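Local structure of VC0179-like protein (Escherichia coli, 4XJ6) at residues Gln104-Gln110 with Asp131-Pro137; Val140-Pro145 with Asp239-Leu243; Glu144-His149 with Arg250-Val254. The protein probably joins GTP and ATP into cyclic GMP-AMP, as a magnesium-dependent bacterial dinucleotide cyclase homologous to cyclic GMP-AMP synthase. All blocks are in the same frame, centred on the assembly; numbering follows the deposited sequence.

Contact 1 (Gln104-Gln110 with Asp131-Pro137). With MG (magnesium ion), chain B; MG (magnesium ion), chain C; GH3 (3'-deoxy-guanosine-5'-triphosphate), chain D; GH3 (3'-deoxy-guanosine-5'-triphosphate), chain E.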
loop_
_atom_site.group_PDB
_atom_site.type_symbol
_atom_site.label_atom_id
_atom_site.label_comp_id
_atom_site.label_asym_id
_atom_site.label_seq_id
_atom_site.Cartn_x
_atom_site.Cartn_y
_atom_site.Cartn_z
ATOM N N GLN A 104 0.497 23.390 -7.044
ATOM C CA GLN A 104 -0.106 22.740 -5.887
ATOM C C GLN A 104 0.203 21.246 -5.907
ATOM O O GLN A 104 0.403 20.671 -6.976
ATOM C CB GLN A 104 -1.623 22.958 -5.863
ATOM C CG GLN A 104 -2.063 24.313 -5.340
ATOM C CD GLN A 104 -3.394 24.245 -4.615
ATOM O OE1 GLN A 104 -3.444 24.001 -3.408
ATOM N NE2 GLN A 104 -4.480 24.457 -5.347
ATOM N N PRO A 105 0.251 20.614 -4.724
ATOM C CA PRO A 105 0.415 19.158 -4.683
ATOM C C PRO A 105 -0.795 18.434 -5.269
ATOM O O PRO A 105 -1.922 18.907 -5.115
ATOM C CB PRO A 105 0.555 18.862 -3.186
ATOM C CG PRO A 105 -0.096 20.015 -2.506
ATOM C CD PRO A 105 0.199 21.203 -3.374
ATOM N N ARG A 106 -0.563 17.314 -5.944
ATOM C CA ARG A 106 -1.658 16.487 -6.436
ATOM C C ARG A 106 -1.734 15.205 -5.617
ATOM O O ARG A 106 -0.754 14.807 -4.986
ATOM C CB ARG A 106 -1.480 16.167 -7.921
ATOM C CG ARG A 106 -2.339 17.011 -8.855
ATOM C CD ARG A 106 -1.855 18.454 -8.925
ATOM N NE ARG A 106 -2.636 19.236 -9.880
ATOM C CZ ARG A 106 -2.345 20.481 -10.244
ATOM N NH1 ARG A 106 -1.281 21.097 -9.738
ATOM N NH2 ARG A 106 -3.114 21.114 -11.119
ATOM N N PHE A 107 -2.898 14.564 -5.620
ATOM C CA PHE A 107 -3.095 13.347 -4.841
ATOM C C PHE A 107 -3.714 12.242 -5.688
ATOM O O PHE A 107 -4.751 12.438 -6.320
ATOM C CB PHE A 107 -3.976 13.626 -3.621
ATOM C CG PHE A 107 -3.468 14.737 -2.749
ATOM C CD1 PHE A 107 -2.520 14.490 -1.770
ATOM C CD2 PHE A 107 -3.942 16.029 -2.906
ATOM C CE1 PHE A 107 -2.053 15.509 -0.967
ATOM C CE2 PHE A 107 -3.478 17.051 -2.103
ATOM C CZ PHE A 107 -2.534 16.792 -1.133
ATOM N N TRP A 108 -3.060 11.084 -5.701
ATOM C CA TRP A 108 -3.560 9.922 -6.423
ATOM C C TRP A 108 -3.309 8.655 -5.620
ATOM O O TRP A 108 -2.190 8.401 -5.173
ATOM C CB TRP A 108 -2.911 9.812 -7.807
ATOM C CG TRP A 108 -3.316 10.909 -8.745
ATOM C CD1 TRP A 108 -4.579 11.192 -9.174
ATOM C CD2 TRP A 108 -2.454 11.862 -9.382
ATOM N NE1 TRP A 108 -4.560 12.266 -10.030
ATOM C CE2 TRP A 108 -3.265 12.697 -10.175
ATOM C CE3 TRP A 108 -1.073 12.095 -9.357
ATOM C CZ2 TRP A 108 -2.749 13.741 -10.936
ATOM C CZ3 TRP A 108 -0.561 13.136 -10.113
ATOM C CH2 TRP A 108 -1.399 13.946 -10.892
ATOM N N THR A 109 -4.359 7.863 -5.441
ATOM C CA THR A 109 -4.266 6.621 -4.686
ATOM C C THR A 109 -3.612 5.513 -5.509
ATOM O O THR A 109 -3.935 5.316 -6.681
ATOM C CB THR A 109 -5.657 6.155 -4.211
ATOM O OG1 THR A 109 -6.287 7.208 -3.474
ATOM C CG2 THR A 109 -5.541 4.927 -3.326
ATOM N N GLN A 110 -2.676 4.801 -4.890
ATOM C CA GLN A 110 -2.076 3.624 -5.503
ATOM C C GLN A 110 -2.464 2.397 -4.683
ATOM O O GLN A 110 -3.104 2.521 -3.641
ATOM C CB GLN A 110 -0.554 3.772 -5.586
ATOM C CG GLN A 110 0.142 3.665 -4.243
ATOM C CD GLN A 110 1.536 4.252 -4.249
ATOM O OE1 GLN A 110 1.726 5.427 -4.566
ATOM N NE2 GLN A 110 2.521 3.439 -3.891
ATOM N N ASP A 131 -3.173 3.639 0.260
ATOM C CA ASP A 131 -1.919 4.205 -0.217
ATOM C C ASP A 131 -2.192 5.432 -1.073
ATOM O O ASP A 131 -2.302 5.333 -2.294
ATOM C CB ASP A 131 -1.127 3.170 -1.012
ATOM C CG ASP A 131 -0.971 1.862 -0.271
ATOM O OD1 ASP A 131 -0.142 1.801 0.660
ATOM O OD2 ASP A 131 -1.677 0.893 -0.620
ATOM N N ASP A 132 -2.309 6.590 -0.433
ATOM C CA ASP A 132 -2.586 7.828 -1.150
ATOM C C ASP A 132 -1.326 8.686 -1.256
ATOM O O ASP A 132 -0.885 9.285 -0.276
ATOM C CB ASP A 132 -3.703 8.613 -0.462
ATOM C CG ASP A 132 -4.349 9.627 -1.386
ATOM O OD1 ASP A 132 -4.598 9.281 -2.563
ATOM O OD2 ASP A 132 -4.607 10.765 -0.942
ATOM N N GLY A 133 -0.751 8.745 -2.452
ATOM C CA GLY A 133 0.486 9.471 -2.664
ATOM C C GLY A 133 0.295 10.958 -2.888
ATOM O O GLY A 133 -0.708 11.388 -3.456
ATOM N N THR A 134 1.265 11.742 -2.429
ATOM C CA THR A 134 1.284 13.179 -2.682
ATOM C C THR A 134 2.307 13.493 -3.770
ATOM O O THR A 134 3.476 13.124 -3.660
ATOM C CB THR A 134 1.616 13.971 -1.409
ATOM O OG1 THR A 134 0.658 13.653 -0.392
ATOM C CG2 THR A 134 1.602 15.471 -1.684
ATOM N N TYR A 135 1.857 14.169 -4.822
ATOM C CA TYR A 135 2.711 14.463 -5.967
ATOM C C TYR A 135 2.963 15.962 -6.106
ATOM O O TYR A 135 2.022 16.754 -6.140
ATOM C CB TYR A 135 2.083 13.927 -7.254
ATOM C CG TYR A 135 1.942 12.422 -7.318
ATOM C CD1 TYR A 135 0.973 11.758 -6.574
ATOM C CD2 TYR A 135 2.760 11.668 -8.146
ATOM C CE1 TYR A 135 0.839 10.386 -6.640
ATOM C CE2 TYR A 135 2.634 10.296 -8.219
ATOM C CZ TYR A 135 1.671 9.661 -7.466
ATOM O OH TYR A 135 1.537 8.294 -7.533
ATOM N N MET A 136 4.229 16.347 -6.199
ATOM C CA MET A 136 4.572 17.751 -6.388
ATOM C C MET A 136 5.157 17.994 -7.773
ATOM O O MET A 136 6.251 17.521 -8.080
ATOM C CB MET A 136 5.562 18.219 -5.321
ATOM C CG MET A 136 5.892 19.704 -5.395
ATOM S SD MET A 136 4.438 20.744 -5.169
ATOM C CE MET A 136 5.126 22.369 -5.472
ATOM N N PRO A 137 4.424 18.730 -8.620
ATOM C CA PRO A 137 4.928 19.151 -9.930
ATOM C C PRO A 137 6.116 20.103 -9.794
ATOM O O PRO A 137 6.041 21.084 -9.055
ATOM C CB PRO A 137 3.723 19.859 -10.562
ATOM C CG PRO A 137 2.538 19.353 -9.810
ATOM C CD PRO A 137 3.024 19.133 -8.415
HETATM MG MG MG B . -1.896 -0.998 0.252
HETATM MG MG MG C . 0.410 0.576 2.427
HETATM P PG GH3 D . -2.756 -4.159 0.587
HETATM O O1G GH3 D . -2.204 -5.289 1.420
HETATM O O2G GH3 D . -2.231 -2.831 1.073
HETATM O O3G GH3 D . -4.260 -4.149 0.690
HETATM O O3B GH3 D . -2.309 -4.418 -0.940
HETATM P PB GH3 D . -1.539 -3.307 -1.822
HETATM O O1B GH3 D . -1.762 -3.593 -3.286
HETATM O O2B GH3 D . -2.024 -1.911 -1.526
HETATM O O3A GH3 D . 0.023 -3.509 -1.467
HETATM P PA GH3 D . 0.894 -2.411 -0.678
HETATM O O1A GH3 D . 2.000 -3.114 0.076
HETATM O O2A GH3 D . 0.047 -1.582 0.255
HETATM O "O5'" GH3 D . 1.530 -1.454 -1.805
HETATM C "C5'" GH3 D . 0.771 -0.435 -2.414
HETATM C "C4'" GH3 D . 1.473 0.020 -3.685
HETATM O "O4'" GH3 D . 2.825 0.309 -3.395
HETATM C "C3'" GH3 D . 1.482 -1.028 -4.783
HETATM C "C2'" GH3 D . 2.799 -0.779 -5.487
HETATM O "O2'" GH3 D . 2.596 0.064 -6.597
HETATM C "C1'" GH3 D . 3.670 -0.072 -4.462
HETATM N N9 GH3 D . 4.657 -1.028 -3.941
HETATM C C8 GH3 D . 4.599 -1.636 -2.714
HETATM N N7 GH3 D . 5.677 -2.443 -2.577
HETATM C C5 GH3 D . 6.426 -2.346 -3.702
HETATM C C6 GH3 D . 7.619 -2.944 -4.088
HETATM O O6 GH3 D . 8.185 -3.730 -3.331
HETATM N N1 GH3 D . 8.162 -2.653 -5.319
HETATM C C2 GH3 D . 7.526 -1.770 -6.165
HETATM N N2 GH3 D . 8.058 -1.491 -7.354
HETATM N N3 GH3 D . 6.341 -1.179 -5.776
HETATM C C4 GH3 D . 5.797 -1.458 -4.568
HETATM O O3A GH3 E . 5.612 -0.945 4.597
HETATM P PA GH3 E . 6.644 -0.390 3.494
HETATM O O1A GH3 E . 7.021 -1.522 2.568
HETATM O O2A GH3 E . 7.866 0.241 4.120
HETATM O "O5'" GH3 E . 5.781 0.692 2.671
HETATM C "C5'" GH3 E . 4.372 0.649 2.695
HETATM C "C4'" GH3 E . 3.828 1.630 1.668
HETATM O "O4'" GH3 E . 4.902 2.241 0.987
HETATM C "C3'" GH3 E . 2.965 0.987 0.596
HETATM C "C2'" GH3 E . 3.243 1.834 -0.637
HETATM O "O2'" GH3 E . 2.252 2.824 -0.782
HETATM C "C1'" GH3 E . 4.580 2.502 -0.368
HETATM N N9 GH3 E . 5.617 1.837 -1.169
HETATM C C8 GH3 E . 6.388 0.801 -0.707
HETATM N N7 GH3 E . 7.240 0.436 -1.685
HETATM C C5 GH3 E . 7.032 1.233 -2.758
HETATM C C6 GH3 E . 7.641 1.272 -4.003
HETATM O O6 GH3 E . 8.541 0.477 -4.270
HETATM N N1 GH3 E . 7.230 2.200 -4.934
HETATM C C2 GH3 E . 6.218 3.083 -4.619
HETATM N N2 GH3 E . 5.830 3.977 -5.528
HETATM N N3 GH3 E . 5.616 3.037 -3.373
HETATM C C4 GH3 E . 6.015 2.125 -2.453
HETATM O O HOH W 1 0.109 7.155 -5.724
HETATM O O HOH W 2 -4.445 1.477 -1.396
HETATM O O HOH W 3 -3.983 -0.686 -0.043
HETATM O O HOH W 4 1.586 -1.077 2.898
#
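T109 and D132 face each other on strand 106-110 and strand 128-138, and the threonine hydroxyl donates to the aspartate, OG1 to OD1 2.8 Å, approaching from above the carboxylate plane. Both groups also meet helix 24-57: R38 forms a salt bridge with D132 OD1, and R34 bonds T109 OG1. D131 splits its carboxylate between two magnesium ions, OD2 to one (2.1 Å) and OD1 to the other (2.2 Å), and OD1 also accepts from O2' of one nucleotide. Backbone bonds pair the antiparallel strands; R106 N to Y135 O is 2.7 Å. On the other face of the sheet from T109, one water donates to W108 O and Q110 OE1 and hydrogen-bonds Y135 OH. Q110 OE1 also bonds Y195 OH, which helps to fix the amide with NE2 toward O4' of the other nucleotide (3.2 Å). W108 and Y135 form an edge-to-face pair, the CE3 edge of the indole over the tyrosine ring, planes at 64°. G133, with no side chain, leaves the Y135 ring room to lie close against the strand. With D129 and D191, D131 completes the two-metal acidic site characteristic of nucleotidyltransferases.

Contact 2 (Val140-Pro145 with Asp239-Leu243). With GH3 (3'-deoxy-guanosine-5'-triphosphate), chain E.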
loop_
_atom_site.group_PDB
_atom_site.type_symbol
_atom_site.label_atom_id
_atom_site.label_comp_id
_atom_site.label_asym_id
_atom_site.label_seq_id
_atom_site.Cartn_x
_atom_site.Cartn_y
_atom_site.Cartn_z
ATOM N N VAL A 140 12.188 18.559 -13.047
ATOM C CA VAL A 140 12.892 17.320 -12.742
ATOM C C VAL A 140 14.037 17.110 -13.724
ATOM O O VAL A 140 13.825 16.790 -14.894
ATOM C CB VAL A 140 11.951 16.098 -12.775
ATOM C CG1 VAL A 140 12.747 14.801 -12.628
ATOM C CG2 VAL A 140 10.895 16.217 -11.683
ATOM N N PHE A 141 15.256 17.300 -13.236
ATOM C CA PHE A 141 16.439 17.136 -14.066
ATOM C C PHE A 141 16.736 15.658 -14.293
ATOM O O PHE A 141 16.070 14.788 -13.728
ATOM C CB PHE A 141 17.639 17.828 -13.423
ATOM C CG PHE A 141 17.415 19.286 -13.134
ATOM C CD1 PHE A 141 17.358 20.211 -14.164
ATOM C CD2 PHE A 141 17.276 19.733 -11.830
ATOM C CE1 PHE A 141 17.158 21.554 -13.899
ATOM C CE2 PHE A 141 17.076 21.073 -11.558
ATOM C CZ PHE A 141 17.017 21.985 -12.593
ATOM N N GLU A 142 17.735 15.379 -15.125
ATOM C CA GLU A 142 18.114 14.005 -15.438
ATOM C C GLU A 142 18.664 13.299 -14.205
ATOM O O GLU A 142 18.546 12.084 -14.063
ATOM C CB GLU A 142 19.150 13.978 -16.565
ATOM C CG GLU A 142 18.671 14.576 -17.875
ATOM C CD GLU A 142 17.505 13.812 -18.459
ATOM O OE1 GLU A 142 17.526 12.564 -18.400
ATOM O OE2 GLU A 142 16.566 14.457 -18.971
ATOM N N SER A 143 19.263 14.079 -13.313
ATOM C CA SER A 143 19.888 13.538 -12.112
ATOM C C SER A 143 18.922 13.413 -10.935
ATOM O O SER A 143 18.954 12.419 -10.208
ATOM C CB SER A 143 21.078 14.408 -11.704
ATOM O OG SER A 143 20.655 15.718 -11.376
ATOM N N GLU A 144 18.074 14.421 -10.747
ATOM C CA GLU A 144 17.192 14.478 -9.584
ATOM C C GLU A 144 16.130 15.570 -9.717
ATOM O O GLU A 144 16.239 16.443 -10.577
ATOM C CB GLU A 144 18.016 14.716 -8.316
ATOM C CG GLU A 144 18.788 16.019 -8.328
ATOM C CD GLU A 144 19.659 16.182 -7.102
ATOM O OE1 GLU A 144 19.703 15.245 -6.279
ATOM O OE2 GLU A 144 20.298 17.245 -6.961
ATOM N N PRO A 145 15.085 15.515 -8.872
ATOM C CA PRO A 145 14.128 16.623 -8.775
ATOM C C PRO A 145 14.802 17.906 -8.291
ATOM O O PRO A 145 15.858 17.834 -7.661
ATOM C CB PRO A 145 13.108 16.115 -7.751
ATOM C CG PRO A 145 13.186 14.636 -7.855
ATOM C CD PRO A 145 14.623 14.326 -8.135
ATOM N N ASP A 239 9.420 7.379 -16.053
ATOM C CA ASP A 239 10.856 7.433 -15.806
ATOM C C ASP A 239 11.250 8.688 -15.034
ATOM O O ASP A 239 12.425 8.905 -14.739
ATOM C CB ASP A 239 11.622 7.369 -17.129
ATOM C CG ASP A 239 11.179 8.436 -18.111
ATOM O OD1 ASP A 239 10.249 8.170 -18.903
ATOM O OD2 ASP A 239 11.760 9.541 -18.095
ATOM N N LYS A 240 10.260 9.511 -14.705
ATOM C CA LYS A 240 10.511 10.759 -14.001
ATOM C C LYS A 240 9.676 10.870 -12.731
ATOM O O LYS A 240 9.705 11.897 -12.050
ATOM C CB LYS A 240 10.226 11.946 -14.918
ATOM C CG LYS A 240 11.151 12.060 -16.117
ATOM C CD LYS A 240 12.397 12.862 -15.788
ATOM C CE LYS A 240 13.177 13.207 -17.046
ATOM N NZ LYS A 240 14.296 14.151 -16.765
ATOM N N VAL A 241 8.923 9.817 -12.423
ATOM C CA VAL A 241 8.157 9.767 -11.184
ATOM C C VAL A 241 9.075 9.361 -10.038
ATOM O O VAL A 241 9.334 8.176 -9.824
ATOM C CB VAL A 241 6.968 8.786 -11.276
ATOM C CG1 VAL A 241 6.178 8.790 -9.974
ATOM C CG2 VAL A 241 6.068 9.142 -12.447
ATOM N N ASN A 242 9.571 10.355 -9.308
ATOM C CA ASN A 242 10.549 10.121 -8.252
ATOM C C ASN A 242 9.930 9.984 -6.862
ATOM O O ASN A 242 9.212 10.869 -6.398
ATOM C CB ASN A 242 11.584 11.245 -8.246
ATOM C CG ASN A 242 12.592 11.115 -9.374
ATOM O OD1 ASN A 242 13.702 10.623 -9.173
ATOM N ND2 ASN A 242 12.205 11.544 -10.571
ATOM N N LEU A 243 10.221 8.867 -6.201
ATOM C CA LEU A 243 9.767 8.638 -4.834
ATOM C C LEU A 243 10.800 9.148 -3.835
ATOM O O LEU A 243 11.980 8.806 -3.919
ATOM C CB LEU A 243 9.498 7.151 -4.600
ATOM C CG LEU A 243 8.994 6.734 -3.218
ATOM C CD1 LEU A 243 7.659 7.404 -2.930
ATOM C CD2 LEU A 243 8.886 5.215 -3.119
HETATM O O3A GH3 E . 5.612 -0.945 4.597
HETATM P PA GH3 E . 6.644 -0.390 3.494
HETATM O O1A GH3 E . 7.021 -1.522 2.568
HETATM O O2A GH3 E . 7.866 0.241 4.120
HETATM O "O5'" GH3 E . 5.781 0.692 2.671
HETATM C "C5'" GH3 E . 4.372 0.649 2.695
HETATM C "C4'" GH3 E . 3.828 1.630 1.668
HETATM O "O4'" GH3 E . 4.902 2.241 0.987
HETATM C "C3'" GH3 E . 2.965 0.987 0.596
HETATM C "C2'" GH3 E . 3.243 1.834 -0.637
HETATM O "O2'" GH3 E . 2.252 2.824 -0.782
HETATM C "C1'" GH3 E . 4.580 2.502 -0.368
HETATM N N9 GH3 E . 5.617 1.837 -1.169
HETATM C C8 GH3 E . 6.388 0.801 -0.707
HETATM N N7 GH3 E . 7.240 0.436 -1.685
HETATM C C5 GH3 E . 7.032 1.233 -2.758
HETATM C C6 GH3 E . 7.641 1.272 -4.003
HETATM O O6 GH3 E . 8.541 0.477 -4.270
HETATM N N1 GH3 E . 7.230 2.200 -4.934
HETATM C C2 GH3 E . 6.218 3.083 -4.619
HETATM N N2 GH3 E . 5.830 3.977 -5.528
HETATM N N3 GH3 E . 5.616 3.037 -3.373
HETATM C C4 GH3 E . 6.015 2.125 -2.453
#
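The loop that follows strand 128-138 of the nucleotidyltransferase sheet packs here on the approach to strand 242-244, with K240 reaching across to V140 and E142. A lysine suits this partly exposed place because its long chain can lie along a valine while its ammonium serves oxygens beyond: K240 CD rests 3.7 Å from V140 CG1, the two side chains running alongside one another head to tail. K240 bends at chi2 (-88°) and then runs extended, which delivers NZ to the loop backbone. There NZ donates to V140 O at 3.3 Å, from above the carbonyl plane, and forms a salt bridge with E142 OE2 at 3.2 Å, its hydrogen bond being weak. The CB of E142 points away from 239-243, and its bent chain returns the carboxylate to the lysine. The loop closes on itself through F141 N to E144 O, 3.0 Å. In the mixed sheet, strand 242-244 lies between strands 188-198 and 252-254, and the backbone of N242 is hydrogen-bonded to that of A196. N242 CB meets P145 CG at 3.8 Å; the compact proline ring suits this buried spot. N242 ND2 bonds weakly back to K240 O and lies 3.9 Å from V140 CG1. Next along the strand, L243 belongs to the nucleotide pocket: its CD2 methyl lies 3.7 Å from C2 of the guanine, an apolar branch set against the base.

Contact 3 (Glu144-His149 with Arg250-Val254); sequences EPSIGH and RRWSV
P145 CG sits over the centre of the six-membered ring of W252 on one side, 3.5 Å from its centroid and 10° off the normal; on the other side of the indole plane H149 CB stands past the rim, 3.5 Å from W252 CZ2. At the indole edge, near its plane, I147 O stands 3.5 Å from CZ2. The tryptophan projects from strand 252-254 of the nucleotidyltransferase sheet into the loop leading to helix 149-166, whose N-cap position is G148, and its broad flat ring is long enough to touch both the proline and the first residue of the helix. The P145 contact is a CH-pi interaction: a rigid, compact proline ring lays its C-H groups flat on the indole. The imidazole of H149 turns its edge toward the indole face, planes at 65°. With chi1 at 76° it is tucked back over its own main chain, which sets it beside R251; its buried ND1 has no partner in the model. R251 CG covers one imidazole face, 3.8 Å from the ring centroid, a second CH-pi contact. Beyond it the arginine bends at chi3 toward E144. E144 OE1 lies over the guanidinium face, 3.0 Å from R251 NH2, a salt bridge of charges alone.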
loop_
_atom_site.group_PDB
_atom_site.type_symbol
_atom_site.label_atom_id
_atom_site.label_comp_id
_atom_site.label_asym_id
_atom_site.label_seq_id
_atom_site.Cartn_x
_atom_site.Cartn_y
_atom_site.Cartn_z
ATOM N N GLU A 144 18.074 14.421 -10.747
ATOM C CA GLU A 144 17.192 14.478 -9.584
ATOM C C GLU A 144 16.130 15.570 -9.717
ATOM O O GLU A 144 16.239 16.443 -10.577
ATOM C CB GLU A 144 18.016 14.716 -8.316
ATOM C CG GLU A 144 18.788 16.019 -8.328
ATOM C CD GLU A 144 19.659 16.182 -7.102
ATOM O OE1 GLU A 144 19.703 15.245 -6.279
ATOM O OE2 GLU A 144 20.298 17.245 -6.961
ATOM N N PRO A 145 15.085 15.515 -8.872
ATOM C CA PRO A 145 14.128 16.623 -8.775
ATOM C C PRO A 145 14.802 17.906 -8.291
ATOM O O PRO A 145 15.858 17.834 -7.661
ATOM C CB PRO A 145 13.108 16.115 -7.751
ATOM C CG PRO A 145 13.186 14.636 -7.855
ATOM C CD PRO A 145 14.623 14.326 -8.135
ATOM N N SER A 146 14.210 19.059 -8.589
ATOM C CA SER A 146 14.815 20.336 -8.218
ATOM C C SER A 146 14.611 20.647 -6.738
ATOM O O SER A 146 15.532 21.095 -6.056
ATOM C CB SER A 146 14.244 21.468 -9.075
ATOM O OG SER A 146 12.860 21.657 -8.824
ATOM N N ILE A 147 13.400 20.406 -6.249
ATOM C CA ILE A 147 13.071 20.653 -4.850
ATOM C C ILE A 147 13.610 19.537 -3.951
ATOM O O ILE A 147 13.454 18.353 -4.254
ATOM C CB ILE A 147 11.544 20.794 -4.655
ATOM C CG1 ILE A 147 11.016 21.977 -5.471
ATOM C CG2 ILE A 147 11.199 20.953 -3.181
ATOM C CD1 ILE A 147 9.516 22.163 -5.397
ATOM N N GLY A 148 14.257 19.927 -2.857
ATOM C CA GLY A 148 14.853 18.979 -1.931
ATOM C C GLY A 148 13.861 17.983 -1.362
ATOM O O GLY A 148 12.702 18.322 -1.110
ATOM N N HIS A 149 14.318 16.750 -1.157
ATOM C CA HIS A 149 13.442 15.681 -0.692
ATOM C C HIS A 149 13.051 15.868 0.771
ATOM O O HIS A 149 11.934 15.540 1.164
ATOM C CB HIS A 149 14.111 14.316 -0.886
ATOM C CG HIS A 149 15.181 14.015 0.119
ATOM N ND1 HIS A 149 15.086 12.971 1.016
ATOM C CD2 HIS A 149 16.364 14.622 0.374
ATOM C CE1 HIS A 149 16.166 12.946 1.776
ATOM N NE2 HIS A 149 16.957 13.939 1.409
ATOM N N ARG A 250 20.017 6.734 -0.040
ATOM C CA ARG A 250 19.466 7.220 -1.298
ATOM C C ARG A 250 18.306 8.171 -1.025
ATOM O O ARG A 250 17.391 7.845 -0.269
ATOM C CB ARG A 250 19.008 6.053 -2.176
ATOM C CG ARG A 250 20.076 4.994 -2.397
ATOM C CD ARG A 250 19.456 3.651 -2.747
ATOM N NE ARG A 250 20.348 2.541 -2.423
ATOM C CZ ARG A 250 21.014 1.824 -3.321
ATOM N NH1 ARG A 250 20.889 2.091 -4.615
ATOM N NH2 ARG A 250 21.804 0.833 -2.926
ATOM N N ARG A 251 18.353 9.349 -1.639
ATOM C CA ARG A 251 17.333 10.369 -1.428
ATOM C C ARG A 251 16.094 10.109 -2.277
ATOM O O ARG A 251 14.968 10.157 -1.784
ATOM C CB ARG A 251 17.898 11.758 -1.736
ATOM C CG ARG A 251 18.994 12.209 -0.782
ATOM C CD ARG A 251 19.635 13.508 -1.249
ATOM N NE ARG A 251 20.318 13.344 -2.530
ATOM C CZ ARG A 251 21.010 14.303 -3.136
ATOM N NH1 ARG A 251 21.115 15.503 -2.578
ATOM N NH2 ARG A 251 21.597 14.063 -4.301
ATOM N N TRP A 252 16.308 9.835 -3.559
ATOM C CA TRP A 252 15.203 9.593 -4.477
ATOM C C TRP A 252 15.276 8.203 -5.098
ATOM O O TRP A 252 16.355 7.626 -5.240
ATOM C CB TRP A 252 15.180 10.646 -5.589
ATOM C CG TRP A 252 14.969 12.056 -5.112
ATOM C CD1 TRP A 252 15.934 12.986 -4.855
ATOM C CD2 TRP A 252 13.716 12.699 -4.854
ATOM N NE1 TRP A 252 15.361 14.165 -4.445
ATOM C CE2 TRP A 252 13.997 14.014 -4.437
ATOM C CE3 TRP A 252 12.380 12.288 -4.928
ATOM C CZ2 TRP A 252 12.996 14.923 -4.101
ATOM C CZ3 TRP A 252 11.386 13.192 -4.591
ATOM C CH2 TRP A 252 11.701 14.493 -4.182
ATOM N N SER A 253 14.112 7.677 -5.464
ATOM C CA SER A 253 14.021 6.434 -6.220
ATOM C C SER A 253 12.948 6.563 -7.295
ATOM O O SER A 253 11.793 6.873 -7.000
ATOM C CB SER A 253 13.709 5.251 -5.302
ATOM O OG SER A 253 13.469 4.071 -6.050
ATOM N N VAL A 254 13.337 6.341 -8.545
ATOM C CA VAL A 254 12.376 6.354 -9.639
ATOM C C VAL A 254 11.464 5.139 -9.520
ATOM O O VAL A 254 11.887 4.001 -9.745
ATOM C CB VAL A 254 13.070 6.361 -11.017
ATOM C CG1 VAL A 254 12.044 6.191 -12.127
ATOM C CG2 VAL A 254 13.858 7.652 -11.206
#

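How the contacts relate
All three contacts reach the same mixed sheet on one side of the chain's centre. Contact 1 comes first along the chain; contacts 2 and 3 then both start from the loop between strand 128-138 and helix 149-166, sharing E144 and P145, and close on the successive strands 242-244 and 252-254. Their centres are about 7 Å apart, and each lies about 15 Å from that of contact 1. L243 N and S253 O probably hydrogen-bond across the neighbouring strands, while Y135 touches V241 between contacts 1 and 2. Those two contacts also reach the same nucleotide, from the metal-binding strand and from strand 242-244; contact 3 joins strand 252-254, at the end of this run of strands, to the same loop.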